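Local coordinates for protein separin (Saccharomyces cerevisiae, PDB 5U1T) that acts as a caspase-like cysteine protease that cleaves the SCC1 subunit of cohesin at the onset of anaphase, allowing the chromosomes to separate, at residues M527-C530 with S531-I535; I562-L565 with L566-M570; K580-K583 with L584-K588. All blocks are in the same frame, centred on the assembly; numbering follows the deposited sequence.

Contact 1 of 3, residues M527-C530 with S531-I535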
loop_
_atom_site.group_PDB
_atom_site.type_symbol
_atom_site.label_atom_id
_atom_site.label_comp_id
_atom_site.label_asym_id
_atom_site.label_seq_id
_atom_site.Cartn_x
_atom_site.Cartn_y
_atom_site.Cartn_z
ATOM N N MET A 527 17.922 -16.758 17.568
ATOM C CA MET A 527 17.506 -16.384 16.212
ATOM C C MET A 527 16.006 -16.438 16.059
ATOM O O MET A 527 15.422 -15.547 15.479
ATOM C CB MET A 527 18.165 -17.273 15.164
ATOM C CG MET A 527 19.598 -16.889 14.913
ATOM S SD MET A 527 20.494 -17.960 13.788
ATOM C CE MET A 527 19.778 -17.569 12.212
ATOM N N ILE A 528 15.374 -17.479 16.583
ATOM C CA ILE A 528 13.926 -17.520 16.552
ATOM C C ILE A 528 13.399 -16.329 17.358
ATOM O O ILE A 528 12.474 -15.650 16.920
ATOM C CB ILE A 528 13.365 -18.848 17.091
ATOM C CG1 ILE A 528 13.715 -19.985 16.129
ATOM C CG2 ILE A 528 11.858 -18.766 17.225
ATOM C CD1 ILE A 528 13.234 -21.353 16.548
ATOM N N PHE A 529 14.020 -16.050 18.506
ATOM C CA PHE A 529 13.603 -14.955 19.389
ATOM C C PHE A 529 13.619 -13.577 18.709
ATOM O O PHE A 529 12.643 -12.833 18.756
ATOM C CB PHE A 529 14.500 -14.932 20.622
ATOM C CG PHE A 529 14.123 -13.903 21.620
ATOM C CD1 PHE A 529 12.974 -14.047 22.379
ATOM C CD2 PHE A 529 14.927 -12.792 21.823
ATOM C CE1 PHE A 529 12.618 -13.087 23.318
ATOM C CE2 PHE A 529 14.586 -11.831 22.761
ATOM C CZ PHE A 529 13.432 -11.977 23.511
ATOM N N CYS A 530 14.748 -13.248 18.095
ATOM C CA CYS A 530 14.910 -12.023 17.320
ATOM C C CYS A 530 13.875 -11.859 16.205
ATOM O O CYS A 530 13.301 -10.781 16.010
ATOM C CB CYS A 530 16.307 -11.992 16.708
ATOM S SG CYS A 530 17.595 -11.793 17.920
ATOM N N SER A 531 13.655 -12.945 15.478
ATOM C CA SER A 531 12.720 -12.940 14.372
ATOM C C SER A 531 11.323 -12.671 14.866
ATOM O O SER A 531 10.547 -12.003 14.191
ATOM C CB SER A 531 12.776 -14.257 13.610
ATOM O OG SER A 531 14.054 -14.396 13.010
ATOM N N LEU A 532 11.007 -13.199 16.043
ATOM C CA LEU A 532 9.700 -13.005 16.651
ATOM C C LEU A 532 9.559 -11.560 17.123
ATOM O O LEU A 532 8.473 -10.998 17.094
ATOM C CB LEU A 532 9.486 -13.977 17.824
ATOM C CG LEU A 532 8.794 -15.334 17.619
ATOM C CD1 LEU A 532 7.363 -15.160 17.162
ATOM C CD2 LEU A 532 9.502 -16.153 16.590
ATOM N N ARG A 533 10.668 -10.960 17.548
ATOM C CA ARG A 533 10.643 -9.654 18.205
ATOM C C ARG A 533 10.816 -8.459 17.298
ATOM O O ARG A 533 10.542 -7.343 17.706
ATOM C CB ARG A 533 11.736 -9.579 19.255
ATOM C CG ARG A 533 11.528 -10.481 20.418
ATOM C CD ARG A 533 11.929 -9.729 21.638
ATOM N NE ARG A 533 10.757 -9.405 22.423
ATOM C CZ ARG A 533 10.788 -8.693 23.536
ATOM N NH1 ARG A 533 11.936 -8.218 23.994
ATOM N NH2 ARG A 533 9.660 -8.463 24.181
ATOM N N GLY A 534 11.317 -8.687 16.090
ATOM C CA GLY A 534 11.690 -7.604 15.208
ATOM C C GLY A 534 12.892 -6.847 15.730
ATOM O O GLY A 534 13.061 -5.665 15.449
ATOM N N ILE A 535 13.732 -7.520 16.502
ATOM C CA ILE A 535 14.934 -6.903 17.036
ATOM C C ILE A 535 16.109 -7.813 16.764
ATOM O O ILE A 535 16.029 -9.000 17.000
ATOM C CB ILE A 535 14.823 -6.647 18.545
ATOM C CG1 ILE A 535 13.598 -5.778 18.853
ATOM C CG2 ILE A 535 16.102 -6.005 19.075
ATOM C CD1 ILE A 535 13.674 -4.369 18.274
#

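Contact 2 of 3, residues I562-L565 with L566-M570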
loop_
_atom_site.group_PDB
_atom_site.type_symbol
_atom_site.label_atom_id
_atom_site.label_comp_id
_atom_site.label_asym_id
_atom_site.label_seq_id
_atom_site.Cartn_x
_atom_site.Cartn_y
_atom_site.Cartn_z
ATOM N N ILE A 562 17.078 -18.386 7.355
ATOM C CA ILE A 562 16.538 -17.527 6.317
ATOM C C ILE A 562 15.406 -16.668 6.880
ATOM O O ILE A 562 15.213 -15.550 6.413
ATOM C CB ILE A 562 16.047 -18.318 5.062
ATOM C CG1 ILE A 562 14.798 -19.132 5.343
ATOM C CG2 ILE A 562 17.138 -19.226 4.498
ATOM C CD1 ILE A 562 14.423 -19.996 4.153
ATOM N N VAL A 563 14.683 -17.147 7.895
ATOM C CA VAL A 563 13.659 -16.314 8.532
ATOM C C VAL A 563 14.341 -15.154 9.221
ATOM O O VAL A 563 13.831 -14.029 9.250
ATOM C CB VAL A 563 12.804 -17.080 9.558
ATOM C CG1 VAL A 563 11.920 -16.114 10.391
ATOM C CG2 VAL A 563 11.960 -18.113 8.865
ATOM N N TYR A 564 15.516 -15.429 9.759
ATOM C CA TYR A 564 16.264 -14.408 10.460
ATOM C C TYR A 564 16.762 -13.367 9.444
ATOM O O TYR A 564 16.625 -12.167 9.668
ATOM C CB TYR A 564 17.416 -15.036 11.264
ATOM C CG TYR A 564 18.231 -14.031 12.034
ATOM C CD1 TYR A 564 17.840 -13.598 13.291
ATOM C CD2 TYR A 564 19.387 -13.493 11.489
ATOM C CE1 TYR A 564 18.590 -12.658 13.988
ATOM C CE2 TYR A 564 20.138 -12.564 12.163
ATOM C CZ TYR A 564 19.741 -12.140 13.408
ATOM O OH TYR A 564 20.524 -11.200 14.061
ATOM N N LEU A 565 17.307 -13.817 8.317
ATOM C CA LEU A 565 17.863 -12.893 7.331
ATOM C C LEU A 565 16.766 -12.027 6.671
ATOM O O LEU A 565 16.929 -10.814 6.521
ATOM C CB LEU A 565 18.658 -13.662 6.279
ATOM C CG LEU A 565 19.931 -14.312 6.808
ATOM C CD1 LEU A 565 20.581 -15.131 5.733
ATOM C CD2 LEU A 565 20.880 -13.278 7.310
ATOM N N LEU A 566 15.651 -12.647 6.300
ATOM C CA LEU A 566 14.508 -11.901 5.826
ATOM C C LEU A 566 14.152 -10.752 6.764
ATOM O O LEU A 566 14.094 -9.586 6.357
ATOM C CB LEU A 566 13.310 -12.816 5.672
ATOM C CG LEU A 566 12.088 -12.031 5.218
ATOM C CD1 LEU A 566 12.213 -11.775 3.733
ATOM C CD2 LEU A 566 10.789 -12.741 5.569
ATOM N N ASN A 567 13.931 -11.091 8.029
ATOM C CA ASN A 567 13.491 -10.110 9.007
ATOM C C ASN A 567 14.592 -9.127 9.364
ATOM O O ASN A 567 14.307 -7.973 9.655
ATOM C CB ASN A 567 12.951 -10.804 10.251
ATOM C CG ASN A 567 11.551 -11.342 10.047
ATOM O OD1 ASN A 567 11.370 -12.463 9.561
ATOM N ND2 ASN A 567 10.549 -10.549 10.416
ATOM N N LEU A 568 15.842 -9.567 9.306
ATOM C CA LEU A 568 16.979 -8.653 9.461
ATOM C C LEU A 568 16.997 -7.573 8.358
ATOM O O LEU A 568 17.045 -6.369 8.656
ATOM C CB LEU A 568 18.300 -9.433 9.465
ATOM C CG LEU A 568 19.583 -8.584 9.473
ATOM C CD1 LEU A 568 19.734 -7.790 10.752
ATOM C CD2 LEU A 568 20.822 -9.429 9.259
ATOM N N ASP A 569 16.949 -8.028 7.102
ATOM C CA ASP A 569 16.797 -7.158 5.929
ATOM C C ASP A 569 15.682 -6.138 6.089
ATOM O O ASP A 569 15.925 -4.939 5.977
ATOM C CB ASP A 569 16.529 -7.981 4.673
ATOM C CG ASP A 569 17.794 -8.398 3.985
ATOM O OD1 ASP A 569 18.864 -7.938 4.428
ATOM O OD2 ASP A 569 17.729 -9.176 3.005
ATOM N N MET A 570 14.467 -6.617 6.343
ATOM C CA MET A 570 13.343 -5.731 6.501
ATOM C C MET A 570 13.619 -4.730 7.609
ATOM O O MET A 570 13.358 -3.535 7.460
ATOM C CB MET A 570 12.072 -6.524 6.777
ATOM C CG MET A 570 11.566 -7.271 5.568
ATOM S SD MET A 570 10.152 -8.271 6.016
ATOM C CE MET A 570 8.875 -7.701 4.935
#

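Contact 3 of 3, residues K580-K583 with L584-K588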
loop_
_atom_site.group_PDB
_atom_site.type_symbol
_atom_site.label_atom_id
_atom_site.label_comp_id
_atom_site.label_asym_id
_atom_site.label_seq_id
_atom_site.Cartn_x
_atom_site.Cartn_y
_atom_site.Cartn_z
ATOM N N LYS A 580 19.029 -14.274 -2.478
ATOM C CA LYS A 580 19.751 -15.406 -1.876
ATOM C C LYS A 580 18.813 -16.339 -1.104
ATOM O O LYS A 580 18.774 -17.535 -1.376
ATOM C CB LYS A 580 20.857 -14.902 -0.934
ATOM C CG LYS A 580 22.226 -15.527 -1.158
ATOM C CD LYS A 580 22.819 -16.112 0.154
ATOM C CE LYS A 580 24.087 -16.958 -0.149
ATOM N NZ LYS A 580 24.740 -17.622 1.056
ATOM N N ILE A 581 18.036 -15.782 -0.173
ATOM C CA ILE A 581 17.205 -16.612 0.691
ATOM C C ILE A 581 15.903 -17.092 0.043
ATOM O O ILE A 581 15.382 -18.125 0.434
ATOM C CB ILE A 581 16.875 -15.890 2.038
ATOM C CG1 ILE A 581 15.898 -14.743 1.850
ATOM C CG2 ILE A 581 18.144 -15.393 2.712
ATOM C CD1 ILE A 581 15.688 -13.938 3.093
ATOM N N THR A 582 15.376 -16.390 -0.950
ATOM C CA THR A 582 14.210 -16.911 -1.662
ATOM C C THR A 582 14.619 -18.147 -2.454
ATOM O O THR A 582 13.854 -19.099 -2.592
ATOM C CB THR A 582 13.582 -15.879 -2.625
ATOM O OG1 THR A 582 13.399 -14.632 -1.948
ATOM C CG2 THR A 582 12.236 -16.369 -3.131
ATOM N N LYS A 583 15.838 -18.143 -2.968
ATOM C CA LYS A 583 16.297 -19.284 -3.732
ATOM C C LYS A 583 16.607 -20.432 -2.811
ATOM O O LYS A 583 16.246 -21.577 -3.097
ATOM C CB LYS A 583 17.512 -18.918 -4.565
ATOM C CG LYS A 583 17.136 -18.647 -6.000
ATOM C CD LYS A 583 17.984 -17.570 -6.624
ATOM C CE LYS A 583 17.361 -17.128 -7.963
ATOM N NZ LYS A 583 17.001 -18.301 -8.872
ATOM N N LEU A 584 17.268 -20.117 -1.700
ATOM C CA LEU A 584 17.567 -21.105 -0.672
ATOM C C LEU A 584 16.317 -21.819 -0.205
ATOM O O LEU A 584 16.289 -23.050 -0.125
ATOM C CB LEU A 584 18.257 -20.450 0.517
ATOM C CG LEU A 584 19.765 -20.525 0.359
ATOM C CD1 LEU A 584 20.447 -19.596 1.318
ATOM C CD2 LEU A 584 20.171 -21.955 0.583
ATOM N N TYR A 585 15.284 -21.039 0.078
ATOM C CA TYR A 585 14.039 -21.589 0.569
ATOM C C TYR A 585 13.382 -22.488 -0.458
ATOM O O TYR A 585 12.854 -23.544 -0.105
ATOM C CB TYR A 585 13.082 -20.473 0.976
ATOM C CG TYR A 585 11.748 -20.966 1.482
ATOM C CD1 TYR A 585 11.643 -21.598 2.710
ATOM C CD2 TYR A 585 10.593 -20.780 0.735
ATOM C CE1 TYR A 585 10.426 -22.048 3.170
ATOM C CE2 TYR A 585 9.377 -21.217 1.184
ATOM C CZ TYR A 585 9.292 -21.854 2.409
ATOM O OH TYR A 585 8.069 -22.302 2.860
ATOM N N ILE A 586 13.430 -22.091 -1.727
ATOM C CA ILE A 586 12.809 -22.887 -2.774
ATOM C C ILE A 586 13.551 -24.207 -2.989
ATOM O O ILE A 586 12.923 -25.259 -3.112
ATOM C CB ILE A 586 12.733 -22.122 -4.119
ATOM C CG1 ILE A 586 11.755 -20.947 -4.020
ATOM C CG2 ILE A 586 12.305 -23.051 -5.263
ATOM C CD1 ILE A 586 11.583 -20.211 -5.333
ATOM N N ASN A 587 14.879 -24.174 -3.015
ATOM C CA ASN A 587 15.619 -25.366 -3.415
ATOM C C ASN A 587 16.100 -26.281 -2.301
ATOM O O ASN A 587 16.318 -27.472 -2.551
ATOM C CB ASN A 587 16.815 -24.966 -4.259
ATOM C CG ASN A 587 16.401 -24.487 -5.645
ATOM O OD1 ASN A 587 16.485 -23.297 -5.939
ATOM N ND2 ASN A 587 15.934 -25.418 -6.499
ATOM N N LYS A 588 16.270 -25.746 -1.090
ATOM C CA LYS A 588 16.810 -26.535 0.009
ATOM C C LYS A 588 15.823 -26.692 1.160
ATOM O O LYS A 588 16.094 -27.406 2.110
ATOM C CB LYS A 588 18.105 -25.916 0.532
ATOM C CG LYS A 588 19.161 -25.724 -0.524
ATOM C CD LYS A 588 19.319 -26.967 -1.355
ATOM C CE LYS A 588 20.539 -27.771 -0.926
ATOM N NZ LYS A 588 21.729 -26.863 -0.889
#

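Contact 1 of 3, residues M527-C530 with S531-I535
R533 folds its side chain over the ring of F529, one turn earlier, where helix 523-533 of the helical domain comes to its C-terminal end. CB of R533 lies 3.4 Å from F529 O. With CG opposite the residue's own carbonyl carbon (chi1 -67°), it stands over the middle of the ring. It sits 4.0 Å from the centroid, a CH-pi contact over the face. Bends at chi2 and chi3 carry the chain across the ring to its CZ corner, where CD lies and NE is 3.9 Å from F529 CZ. The guanidinium is oblique to the ring, its plane 31° from the ring plane. At the tip, NH2 is hydrogen-bonded to the backbone oxygens of S511 and I513. The ring of F529 also meets W521 edge-to-face and packs on Y508. An alanine in place of F529 would probably leave the methylenes of R533 without their support and open a gap beside W521 and Y508.

On another side of the helix, I528 and L532 lie alongside each other. CG2 of I528 meets CD2 of L532 at 3.6 Å, and both residues pack on F474 of helix 470-485.

The helix stops at G534, which has a positive phi. Here C530 O takes weak bonds from the N-H groups of R533, G534 and I535, the last reaching back five residues at 3.3 Å. One turn earlier, S531 grips M527 O twice. Its N (3.1 Å) and its OG (3.0 Å) reach that oxygen from opposite faces of the carbonyl plane.

Contact 2 of 3, residues I562-L565 with L566-M570
L568 meets both Y564 and L565 on one side of helix 557-572, and backbone bonds between residues four apart join the same two turns.

The hydrogen bonds are of regular alpha-helical type. L566 N donates to I562 O at 2.9 Å and is nearly straight at 171°. D569 N reaches L565 O at 2.8 Å with the same angle. L568 N bonds to Y564 O, and N567 N bonds to V563 O at a longer 3.2 Å.

The apolar contacts centre on CD2 of L568. It lies 4.3 Å from Y564 CE2, obliquely to the tyrosine ring. It lies equally far, 4.3 Å, from L565 CD2. With CG of L568 opposite its backbone N (chi1 174°), CD2 is the branch on the side of Y564 and L565, and both contacts are loose. F536 touches L568 and meets the Y564 ring edge-to-face. V563 and N567 lie side by side and point the same way. Both pack on the second protein chain of the assembly.

The polar contact of D569 is made outside the turn: OD2 accepts from N577 N, just ahead of the next helix.

V563 faces helix 602-617, L565 and L566 face helix 578-590, and Y564 faces helix 523-533. These are the i to i+4 contacts of a helix packed among others in separase's helical domain, antiparallel to helix 578-590, which follows it.

Contact 3 of 3, residues K580-K583 with L584-K588
Helix 578-590, the second helix of an alpha-alpha hairpin with helix 557-572, brings K580 loosely together with L584, and T582 with I586, one turn apart. Four backbone bonds join the two turns. L584 N donates to K580 O at 3.0 Å, and Y585 N to I581 O at 2.9 Å. I586 N bonds to T582 O at 3.1 Å. The donors of Y585 and I586 both stand above the carbonyl plane of their acceptor, about 35° out of it. N587 N differs, because it approaches K583 O nearly along the C=O axis. The helix then widens into a pi-type turn at 585-588.

The side chains divide into an inner and an outer set. I581, T582, Y585 and I586 are buried. Y585 has its CG opposite the backbone N (chi1 179°), which swings the ring away from the preceding turn and into the neighbouring helices. There the ring meets F607 edge-to-face, and OH is hydrogen-bonded to OE1 of E604. OG1 of T582 turns back to a hydrogen bond with L578 O, and T582 packs on L611 and L615 of helix 602-617. I586 packs on L627 of helix 621-633.

On the outer side K580 and K583 are exposed. CD of K580 comes only loosely near CD1 of L584, at 4.4 Å. L584 also keeps its CG close to the carbonyl of K580.

The link between T582 and I586 combines main chain and side chain. The two side chains touch only loosely, with I586 CD1 4.5 Å from T582 CG2. I586 sends CG1 away from its own carbonyl carbon (chi1 -68°) and back along the helix, where CG1 lies 3.1 Å from T582 O.

The three contacts follow one another along the chain, on helices 523-533, 557-572 and 578-590. Helix 557-572 lies between the other two and joins them into one packed unit of the helical domain. The centres of contacts 1 and 2 are 9 Å apart, and M527, C530 and S531 pack on Y564. Contacts 2 and 3 lie 13 Å apart, where I581 and Y585 fit against I562, L565 and L566. Contacts 1 and 3 do not touch, with centres 20 Å and nearest atoms about 10 Å apart. One face of the unit, at contacts 1 and 2, meets the second protein chain, probably the inhibitor securin. All three lie away from the predicted catalytic cysteine.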